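Local coordinates for uncharacterized protein (Pseudomonas aeruginosa UCBPP-PA14, PDB 3FD9) that acts as an anti-activator of the type III secretion regulon, probably by disrupting self-association and DNA binding of the transcriptional activator ExsA, at residues A[45-50]-A[81-86]; A[51-56]-A[245-250]; A[60-65]-A[100-105]. One frame throughout, in Å; residues are numbered along the deposited sequence.

Overall arrangement
All three contacts involve the helices near the N-terminus, and contact 2 ties them to the C-terminal part of the chain. Contact 1 joins helix 42-50 to the loop before strand 90-92, and contact 2 joins the next helix, 52-60, to the loop before strand 251-253. Their centres are 11 Å apart, and they touch where C84 SG lies 3.4 Å from C51 CB. Contact 3 takes the far end of helix 52-60 onto helix 96-115. Its centre is again 11 Å from that of contact 2, and R60 NH2 lies 2.8 Å from L245 O in a probable hydrogen bond. Contacts 1 and 3 do not touch, with centres 20 Å apart. Only contact 3 meets another subunit.

Contact 1: residues A[45-50]-A[81-86]; sequences LEQLFR and DGWCAE
Q47 and W83 meet because the glutamine chain, with CG anti to the carbonyl carbon (chi1 -81°), runs out extended from helix 42-50, while W83 sets CG between its backbone N and carbonyl carbon (chi1 58°). W83 NE1 donates to Q47 OE1 at 2.9 Å in a nearly straight bond, 169° at the hydrogen. The amide oxygen lies in the indole plane, but the donor is tilted away from the plane of the amide carbonyl; ring and amide planes are inclined by about half a right angle. Q47 OE1 is also hydrogen-bonded to R44 NH1, so two donors grip it. The next residue, L48, brings CB to 3.8 Å from W83 CH2 at an oblique approach. C84 SG lies over one face of the W83 indole, above the ring centre, 3.7 Å from the plane, and is 3.6 Å from Q47 O. W83 further packs on C75 and A76, and L48 on I72, all of helix 66-76. The arrangement is a 3-10 turn laid against a helix, its tryptophan hydrogen-bonded to helix 42-50 and packed against helix 66-76 within the largely helical N-terminal region of ExsD.

Contact 2: residues A[51-56]-A[245-250]; sequences CEWLQQ and LCQAQD
Two side-chain hydrogen bonds join Q56 to the segment 245-250. Q56, with CG anti to the backbone N (chi1 174°), stretches from helix 52-60 and uses both ends of its amide. Its oxygen OE1 accepts from Q247 NE2 at 2.8 Å; the bond is bent, 139° at the hydrogen, and the donor stands above the carbonyl plane, although OE1 itself lies close to the amide plane of Q247. The two glutamine chains run antiparallel alongside each other with their amides steeply inclined. On its other end Q56 NE2 reaches D250 OD2 at 3.3 Å, a longer bond that uses the syn lone pair of the carboxylate oxygen. The same OD2 accepts from Q247 N at 2.9 Å, here from above the carboxylate plane, so Q56 and a backbone amide share one oxygen.

The Q247 N to D250 OD2 bond lies within the turn: Q247 to D250 is a type I beta turn, closed by D250 N to Q247 O, and it leads into strand 251-253, which pairs in parallel with strand 90-92. On the facing side C51 is the N-cap of helix 52-60, its SG accepting from L54 N at 3.6 Å.

Van der Waals contact fills in around the amides. Q247 lays CG at the edge of the W53 indole, 4.1 Å from W53 CD1, the two side chains lying nearly perpendicular. Its OE1 comes to 3.6 Å from E52 CB, and C246 CA lies equally near Q56 OE1.

Beyond the two segments, D89 serves two of the side chains: its backbone N donates to D250 OD1 and its OD2 accepts from W53 NE1.

Contact 3: residues A[60-65]-A[100-105]; sequences RGLALG and IDWVLL
R60, the last residue of helix 52-60, faces D101 of helix 96-115 with CA atoms 6.9 Å apart; G61 then turns to positive phi (75°) in a Schellman motif that carries L62 over the partner helix, which itself contains a pi-type turn, closed by the i to i+5 bond from L105 N to I100 O. L62 is the apolar element. Its CD1 lies over one face of the W102 indole, 3.6 Å from the centroid of the six-membered ring and 18° off the ring normal, a CH-pi contact displaced toward the rim. The other methyl, CD2, rests on D101 CB at 3.9 Å. R60 runs out extended from CG to NE, so that its guanidinium reaches beyond L62 to the pyrrole side of the same indole. There W102 CD1 sits 3.7 Å from R60 NH1, at the guanidinium edge, and the two planes stand 90° apart, so this is not a stack.

Polar links between the segments run through water. One water accepts from R60 NH1 at 2.6 Å and donates to W102 O at 2.7 Å. Another donates both to R60 O, 3.0 Å away, and to D101 OD1, 2.8 Å away, thus joining the end of helix 52-60 to the aspartate. R60 NH2 is held separately by L245 O. D101 OD2 accepts from Q97 NE2 and forms a salt bridge to R31 NE of the second subunit; that arginine also packs on L62 and W102.

The chemistry implies a divided role for the aspartate: one oxygen is solvated by the bridging water within the chain, while the other pairs with a cation of the neighbouring subunit, which would be expected to stabilise its ionised form at this buried position.

Contact 1: residues A[45-50]-A[81-86]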
loop_
_atom_site.group_PDB
_atom_site.type_symbol
_atom_site.label_atom_id
_atom_site.label_comp_id
_atom_site.label_asym_id
_atom_site.label_seq_id
_atom_site.Cartn_x
_atom_site.Cartn_y
_atom_site.Cartn_z
ATOM N N LEU A 45 15.500 -1.437 16.381
ATOM C CA LEU A 45 14.312 -1.246 15.565
ATOM C C LEU A 45 13.450 -0.110 16.080
ATOM O O LEU A 45 12.963 0.685 15.298
ATOM C CB LEU A 45 13.478 -2.526 15.504
ATOM C CG LEU A 45 13.443 -3.207 14.148
ATOM C CD1 LEU A 45 12.134 -3.965 14.012
ATOM C CD2 LEU A 45 13.551 -2.170 13.062
ATOM N N GLU A 46 13.240 -0.050 17.391
ATOM C CA GLU A 46 12.399 0.992 17.961
ATOM C C GLU A 46 13.121 2.329 17.900
ATOM O O GLU A 46 12.496 3.367 17.704
ATOM C CB GLU A 46 11.984 0.656 19.397
ATOM C CG GLU A 46 13.018 1.024 20.455
ATOM C CD GLU A 46 12.575 0.697 21.881
ATOM O OE1 GLU A 46 11.704 -0.188 22.057
ATOM O OE2 GLU A 46 13.106 1.325 22.827
ATOM N N GLN A 47 14.439 2.313 18.039
ATOM C CA GLN A 47 15.197 3.553 17.920
ATOM C C GLN A 47 15.098 4.092 16.511
ATOM O O GLN A 47 14.947 5.295 16.304
ATOM C CB GLN A 47 16.659 3.371 18.317
ATOM C CG GLN A 47 16.884 3.412 19.817
ATOM C CD GLN A 47 18.224 2.849 20.210
ATOM O OE1 GLN A 47 18.996 2.430 19.360
ATOM N NE2 GLN A 47 18.509 2.834 21.507
ATOM N N LEU A 48 15.179 3.193 15.539
ATOM C CA LEU A 48 15.026 3.567 14.145
ATOM C C LEU A 48 13.655 4.171 13.901
ATOM O O LEU A 48 13.527 5.166 13.197
ATOM C CB LEU A 48 15.209 2.354 13.240
ATOM C CG LEU A 48 14.751 2.591 11.802
ATOM C CD1 LEU A 48 15.696 3.581 11.117
ATOM C CD2 LEU A 48 14.673 1.291 11.030
ATOM N N PHE A 49 12.626 3.572 14.486
ATOM C CA PHE A 49 11.268 3.994 14.190
ATOM C C PHE A 49 10.983 5.384 14.723
ATOM O O PHE A 49 10.127 6.086 14.195
ATOM C CB PHE A 49 10.239 2.993 14.724
ATOM C CG PHE A 49 10.175 1.711 13.938
ATOM C CD1 PHE A 49 9.992 0.497 14.576
ATOM C CD2 PHE A 49 10.320 1.720 12.562
ATOM C CE1 PHE A 49 9.939 -0.689 13.851
ATOM C CE2 PHE A 49 10.270 0.540 11.831
ATOM C CZ PHE A 49 10.081 -0.662 12.475
ATOM N N ARG A 50 11.709 5.787 15.761
ATOM C CA ARG A 50 11.467 7.076 16.397
ATOM C C ARG A 50 12.436 8.170 15.959
ATOM O O ARG A 50 12.286 9.332 16.347
ATOM C CB ARG A 50 11.492 6.929 17.920
ATOM C CG ARG A 50 10.111 6.799 18.550
ATOM C CD ARG A 50 10.183 6.216 19.952
ATOM N NE ARG A 50 11.437 6.551 20.620
ATOM C CZ ARG A 50 12.366 5.659 20.950
ATOM N NH1 ARG A 50 12.176 4.373 20.683
ATOM N NH2 ARG A 50 13.481 6.051 21.555
ATOM N N ASP A 81 24.469 4.739 20.739
ATOM C CA ASP A 81 23.026 4.900 20.944
ATOM C C ASP A 81 22.443 6.079 20.173
ATOM O O ASP A 81 21.226 6.265 20.126
ATOM C CB ASP A 81 22.708 5.039 22.433
ATOM C CG ASP A 81 22.897 3.743 23.188
ATOM O OD1 ASP A 81 23.207 3.794 24.401
ATOM O OD2 ASP A 81 22.741 2.672 22.563
ATOM N N GLY A 82 23.318 6.877 19.577
ATOM C CA GLY A 82 22.888 7.981 18.738
ATOM C C GLY A 82 23.237 7.733 17.285
ATOM O O GLY A 82 23.522 8.671 16.543
ATOM N N TRP A 83 23.209 6.460 16.890
ATOM C CA TRP A 83 23.563 6.040 15.535
ATOM C C TRP A 83 22.633 6.641 14.489
ATOM O O TRP A 83 23.056 6.947 13.376
ATOM C CB TRP A 83 23.557 4.520 15.427
ATOM C CG TRP A 83 22.239 3.878 15.775
ATOM C CD1 TRP A 83 21.766 3.590 17.027
ATOM C CD2 TRP A 83 21.238 3.419 14.858
ATOM N NE1 TRP A 83 20.530 2.994 16.942
ATOM C CE2 TRP A 83 20.183 2.878 15.621
ATOM C CE3 TRP A 83 21.127 3.420 13.462
ATOM C CZ2 TRP A 83 19.037 2.352 15.040
ATOM C CZ3 TRP A 83 19.991 2.899 12.889
ATOM C CH2 TRP A 83 18.961 2.370 13.673
ATOM N N CYS A 84 21.370 6.818 14.857
ATOM C CA CYS A 84 20.395 7.438 13.971
ATOM C C CYS A 84 20.860 8.792 13.447
ATOM O O CYS A 84 20.446 9.231 12.376
ATOM C CB CYS A 84 19.069 7.617 14.702
ATOM S SG CYS A 84 18.308 6.083 15.208
ATOM N N ALA A 85 21.711 9.461 14.213
ATOM C CA ALA A 85 22.144 10.802 13.865
ATOM C C ALA A 85 23.044 10.802 12.638
ATOM O O ALA A 85 23.383 11.865 12.120
ATOM C CB ALA A 85 22.856 11.446 15.047
ATOM N N GLU A 86 23.430 9.614 12.177
ATOM C CA GLU A 86 24.322 9.487 11.026
ATOM C C GLU A 86 23.565 9.202 9.741
ATOM O O GLU A 86 24.154 9.140 8.662
ATOM C CB GLU A 86 25.360 8.394 11.269
ATOM C CG GLU A 86 26.531 8.850 12.112
ATOM C CD GLU A 86 27.263 10.026 11.481
ATOM O OE1 GLU A 86 27.580 9.943 10.270
ATOM O OE2 GLU A 86 27.522 11.029 12.190
#

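Contact 2: residues A[51-56]-A[245-250]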
loop_
_atom_site.group_PDB
_atom_site.type_symbol
_atom_site.label_atom_id
_atom_site.label_comp_id
_atom_site.label_asym_id
_atom_site.label_seq_id
_atom_site.Cartn_x
_atom_site.Cartn_y
_atom_site.Cartn_z
ATOM N N CYS A 51 13.421 7.811 15.144
ATOM C CA CYS A 51 14.474 8.761 14.807
ATOM C C CYS A 51 14.002 9.847 13.838
ATOM O O CYS A 51 13.067 9.645 13.071
ATOM C CB CYS A 51 15.715 8.031 14.281
ATOM S SG CYS A 51 15.675 7.570 12.549
ATOM N N GLU A 52 14.657 11.000 13.882
ATOM C CA GLU A 52 14.235 12.164 13.099
ATOM C C GLU A 52 14.243 11.926 11.598
ATOM O O GLU A 52 13.322 12.336 10.901
ATOM C CB GLU A 52 15.111 13.373 13.425
ATOM C CG GLU A 52 14.735 14.077 14.713
ATOM C CD GLU A 52 13.462 14.893 14.568
ATOM O OE1 GLU A 52 12.690 14.641 13.609
ATOM O OE2 GLU A 52 13.239 15.791 15.413
ATOM N N TRP A 53 15.303 11.282 11.111
ATOM C CA TRP A 53 15.473 10.992 9.686
ATOM C C TRP A 53 14.291 10.211 9.157
ATOM O O TRP A 53 13.640 10.629 8.212
ATOM C CB TRP A 53 16.761 10.206 9.446
ATOM C CG TRP A 53 16.965 9.767 8.030
ATOM C CD1 TRP A 53 17.342 10.549 6.977
ATOM C CD2 TRP A 53 16.829 8.436 7.509
ATOM N NE1 TRP A 53 17.438 9.794 5.832
ATOM C CE2 TRP A 53 17.125 8.492 6.130
ATOM C CE3 TRP A 53 16.469 7.203 8.071
ATOM C CZ2 TRP A 53 17.080 7.373 5.306
ATOM C CZ3 TRP A 53 16.425 6.088 7.253
ATOM C CH2 TRP A 53 16.729 6.181 5.880
ATOM N N LEU A 54 14.007 9.078 9.778
ATOM C CA LEU A 54 12.923 8.233 9.305
ATOM C C LEU A 54 11.578 8.938 9.486
ATOM O O LEU A 54 10.653 8.728 8.710
ATOM C CB LEU A 54 12.942 6.876 10.011
ATOM C CG LEU A 54 12.004 5.817 9.427
ATOM C CD1 LEU A 54 12.193 5.684 7.917
ATOM C CD2 LEU A 54 12.199 4.469 10.108
ATOM N N GLN A 55 11.477 9.780 10.507
ATOM C CA GLN A 55 10.253 10.538 10.747
ATOM C C GLN A 55 10.012 11.565 9.640
ATOM O O GLN A 55 8.875 11.839 9.263
ATOM C CB GLN A 55 10.325 11.249 12.099
ATOM C CG GLN A 55 10.297 10.326 13.299
ATOM C CD GLN A 55 8.927 9.746 13.544
ATOM O OE1 GLN A 55 7.925 10.230 13.006
ATOM N NE2 GLN A 55 8.871 8.698 14.360
ATOM N N GLN A 56 11.102 12.136 9.142
ATOM C CA GLN A 56 11.067 13.110 8.066
ATOM C C GLN A 56 10.595 12.432 6.789
ATOM O O GLN A 56 9.724 12.944 6.085
ATOM C CB GLN A 56 12.468 13.703 7.878
ATOM C CG GLN A 56 12.658 14.655 6.696
ATOM C CD GLN A 56 13.998 15.400 6.759
ATOM O OE1 GLN A 56 14.207 16.261 7.622
ATOM N NE2 GLN A 56 14.907 15.068 5.844
ATOM N N LEU A 245 14.879 21.669 8.483
ATOM C CA LEU A 245 14.209 21.174 7.281
ATOM C C LEU A 245 15.038 20.105 6.596
ATOM O O LEU A 245 14.664 19.598 5.541
ATOM C CB LEU A 245 13.882 22.304 6.307
ATOM C CG LEU A 245 13.072 23.452 6.903
ATOM C CD1 LEU A 245 12.931 24.572 5.879
ATOM C CD2 LEU A 245 11.709 22.993 7.404
ATOM N N CYS A 246 16.171 19.759 7.188
ATOM C CA CYS A 246 16.893 18.569 6.760
ATOM C C CYS A 246 17.791 18.057 7.876
ATOM O O CYS A 246 17.838 18.634 8.971
ATOM C CB CYS A 246 17.675 18.816 5.472
ATOM S SG CYS A 246 19.153 19.806 5.672
ATOM N N GLN A 247 18.491 16.963 7.602
ATOM C CA GLN A 247 19.285 16.294 8.624
ATOM C C GLN A 247 20.717 16.760 8.524
ATOM O O GLN A 247 21.128 17.294 7.498
ATOM C CB GLN A 247 19.205 14.775 8.468
ATOM C CG GLN A 247 17.797 14.240 8.598
ATOM C CD GLN A 247 17.082 14.796 9.814
ATOM O OE1 GLN A 247 17.438 14.488 10.946
ATOM N NE2 GLN A 247 16.066 15.615 9.584
ATOM N N ALA A 248 21.471 16.575 9.599
ATOM C CA ALA A 248 22.862 16.974 9.600
ATOM C C ALA A 248 23.569 16.334 8.423
ATOM O O ALA A 248 24.336 16.998 7.729
ATOM C CB ALA A 248 23.529 16.585 10.904
ATOM N N GLN A 249 23.286 15.055 8.190
ATOM C CA GLN A 249 24.014 14.271 7.195
ATOM C C GLN A 249 23.377 14.209 5.814
ATOM O O GLN A 249 23.902 13.542 4.923
ATOM C CB GLN A 249 24.248 12.856 7.711
ATOM C CG GLN A 249 25.122 12.810 8.946
ATOM C CD GLN A 249 26.403 13.593 8.769
ATOM O OE1 GLN A 249 27.045 13.524 7.722
ATOM N NE2 GLN A 249 26.785 14.344 9.798
ATOM N N ASP A 250 22.245 14.883 5.632
ATOM C CA ASP A 250 21.644 15.012 4.309
ATOM C C ASP A 250 22.602 15.797 3.428
ATOM O O ASP A 250 22.997 16.898 3.783
ATOM C CB ASP A 250 20.316 15.758 4.400
ATOM C CG ASP A 250 19.144 14.848 4.733
ATOM O OD1 ASP A 250 19.220 13.634 4.441
ATOM O OD2 ASP A 250 18.132 15.350 5.275
#

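Contact 3: residues A[60-65]-A[100-105]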
loop_
_atom_site.group_PDB
_atom_site.type_symbol
_atom_site.label_atom_id
_atom_site.label_comp_id
_atom_site.label_asym_id
_atom_site.label_seq_id
_atom_site.Cartn_x
_atom_site.Cartn_y
_atom_site.Cartn_z
ATOM N N ARG A 60 7.001 13.013 4.666
ATOM C CA ARG A 60 7.130 13.471 3.294
ATOM C C ARG A 60 6.669 12.410 2.301
ATOM O O ARG A 60 6.546 12.686 1.106
ATOM C CB ARG A 60 8.572 13.910 3.016
ATOM C CG ARG A 60 9.007 15.071 3.918
ATOM C CD ARG A 60 10.451 15.489 3.690
ATOM N NE ARG A 60 10.791 16.675 4.479
ATOM C CZ ARG A 60 11.987 17.260 4.469
ATOM N NH1 ARG A 60 12.957 16.767 3.714
ATOM N NH2 ARG A 60 12.216 18.335 5.204
ATOM N N GLY A 61 6.404 11.205 2.798
ATOM C CA GLY A 61 5.992 10.105 1.947
ATOM C C GLY A 61 7.126 9.510 1.132
ATOM O O GLY A 61 6.896 8.937 0.064
ATOM N N LEU A 62 8.350 9.625 1.638
ATOM C CA LEU A 62 9.524 9.200 0.881
ATOM C C LEU A 62 9.957 7.750 1.151
ATOM O O LEU A 62 10.814 7.483 1.990
ATOM C CB LEU A 62 10.685 10.171 1.107
ATOM C CG LEU A 62 10.403 11.615 0.672
ATOM C CD1 LEU A 62 11.560 12.529 1.011
ATOM C CD2 LEU A 62 10.108 11.676 -0.814
ATOM N N ALA A 63 9.370 6.828 0.398
ATOM C CA ALA A 63 9.607 5.399 0.550
ATOM C C ALA A 63 11.083 5.016 0.513
ATOM O O ALA A 63 11.845 5.567 -0.268
ATOM C CB ALA A 63 8.851 4.650 -0.536
ATOM N N LEU A 64 11.473 4.046 1.332
ATOM C CA LEU A 64 12.857 3.578 1.351
ATOM C C LEU A 64 13.193 2.736 0.123
ATOM O O LEU A 64 12.334 2.030 -0.408
ATOM C CB LEU A 64 13.130 2.752 2.611
ATOM C CG LEU A 64 12.692 3.338 3.953
ATOM C CD1 LEU A 64 13.228 2.479 5.070
ATOM C CD2 LEU A 64 13.186 4.760 4.101
ATOM N N GLY A 65 14.451 2.796 -0.303
ATOM C CA GLY A 65 14.931 1.960 -1.390
ATOM C C GLY A 65 16.072 1.087 -0.912
ATOM O O GLY A 65 16.321 1.007 0.284
ATOM N N ILE A 100 11.410 19.095 -5.293
ATOM C CA ILE A 100 10.105 19.375 -4.716
ATOM C C ILE A 100 9.949 18.774 -3.333
ATOM O O ILE A 100 9.433 19.414 -2.424
ATOM C CB ILE A 100 8.976 18.816 -5.600
ATOM C CG1 ILE A 100 8.875 19.599 -6.911
ATOM C CG2 ILE A 100 7.659 18.861 -4.862
ATOM C CD1 ILE A 100 8.032 18.897 -7.969
ATOM N N ASP A 101 10.378 17.531 -3.178
ATOM C CA ASP A 101 10.091 16.795 -1.961
ATOM C C ASP A 101 11.060 17.133 -0.854
ATOM O O ASP A 101 10.747 16.961 0.324
ATOM C CB ASP A 101 10.146 15.300 -2.231
ATOM C CG ASP A 101 8.976 14.820 -3.045
ATOM O OD1 ASP A 101 7.841 15.288 -2.787
ATOM O OD2 ASP A 101 9.191 13.973 -3.939
ATOM N N TRP A 102 12.242 17.599 -1.239
ATOM C CA TRP A 102 13.296 17.867 -0.284
ATOM C C TRP A 102 13.463 19.350 -0.000
ATOM O O TRP A 102 14.023 19.729 1.017
ATOM C CB TRP A 102 14.618 17.243 -0.744
ATOM C CG TRP A 102 14.859 15.884 -0.134
ATOM C CD1 TRP A 102 15.341 15.619 1.122
ATOM C CD2 TRP A 102 14.617 14.609 -0.741
ATOM N NE1 TRP A 102 15.410 14.261 1.328
ATOM C CE2 TRP A 102 14.971 13.621 0.202
ATOM C CE3 TRP A 102 14.137 14.208 -1.989
ATOM C CZ2 TRP A 102 14.863 12.263 -0.066
ATOM C CZ3 TRP A 102 14.027 12.854 -2.251
ATOM C CH2 TRP A 102 14.390 11.899 -1.295
ATOM N N VAL A 103 12.972 20.198 -0.888
ATOM C CA VAL A 103 13.137 21.626 -0.698
ATOM C C VAL A 103 11.797 22.352 -0.737
ATOM O O VAL A 103 11.284 22.767 0.294
ATOM C CB VAL A 103 14.085 22.235 -1.751
ATOM C CG1 VAL A 103 14.296 23.710 -1.485
ATOM C CG2 VAL A 103 15.408 21.520 -1.738
ATOM N N LEU A 104 11.228 22.494 -1.926
ATOM C CA LEU A 104 10.077 23.365 -2.108
ATOM C C LEU A 104 8.944 23.110 -1.122
ATOM O O LEU A 104 8.437 24.047 -0.506
ATOM C CB LEU A 104 9.567 23.293 -3.541
ATOM C CG LEU A 104 10.589 23.619 -4.635
ATOM C CD1 LEU A 104 9.889 23.643 -5.991
ATOM C CD2 LEU A 104 11.288 24.934 -4.366
ATOM N N LEU A 105 8.545 21.854 -0.965
ATOM C CA LEU A 105 7.441 21.530 -0.065
ATOM C C LEU A 105 7.763 21.751 1.422
ATOM O O LEU A 105 6.977 22.369 2.144
ATOM C CB LEU A 105 6.949 20.101 -0.306
ATOM C CG LEU A 105 6.178 19.876 -1.598
ATOM C CD1 LEU A 105 5.522 18.522 -1.561
ATOM C CD2 LEU A 105 5.128 20.961 -1.819
HETATM O O HOH W 1 6.666 15.336 -0.237
HETATM O O HOH W 2 14.986 18.393 3.218
#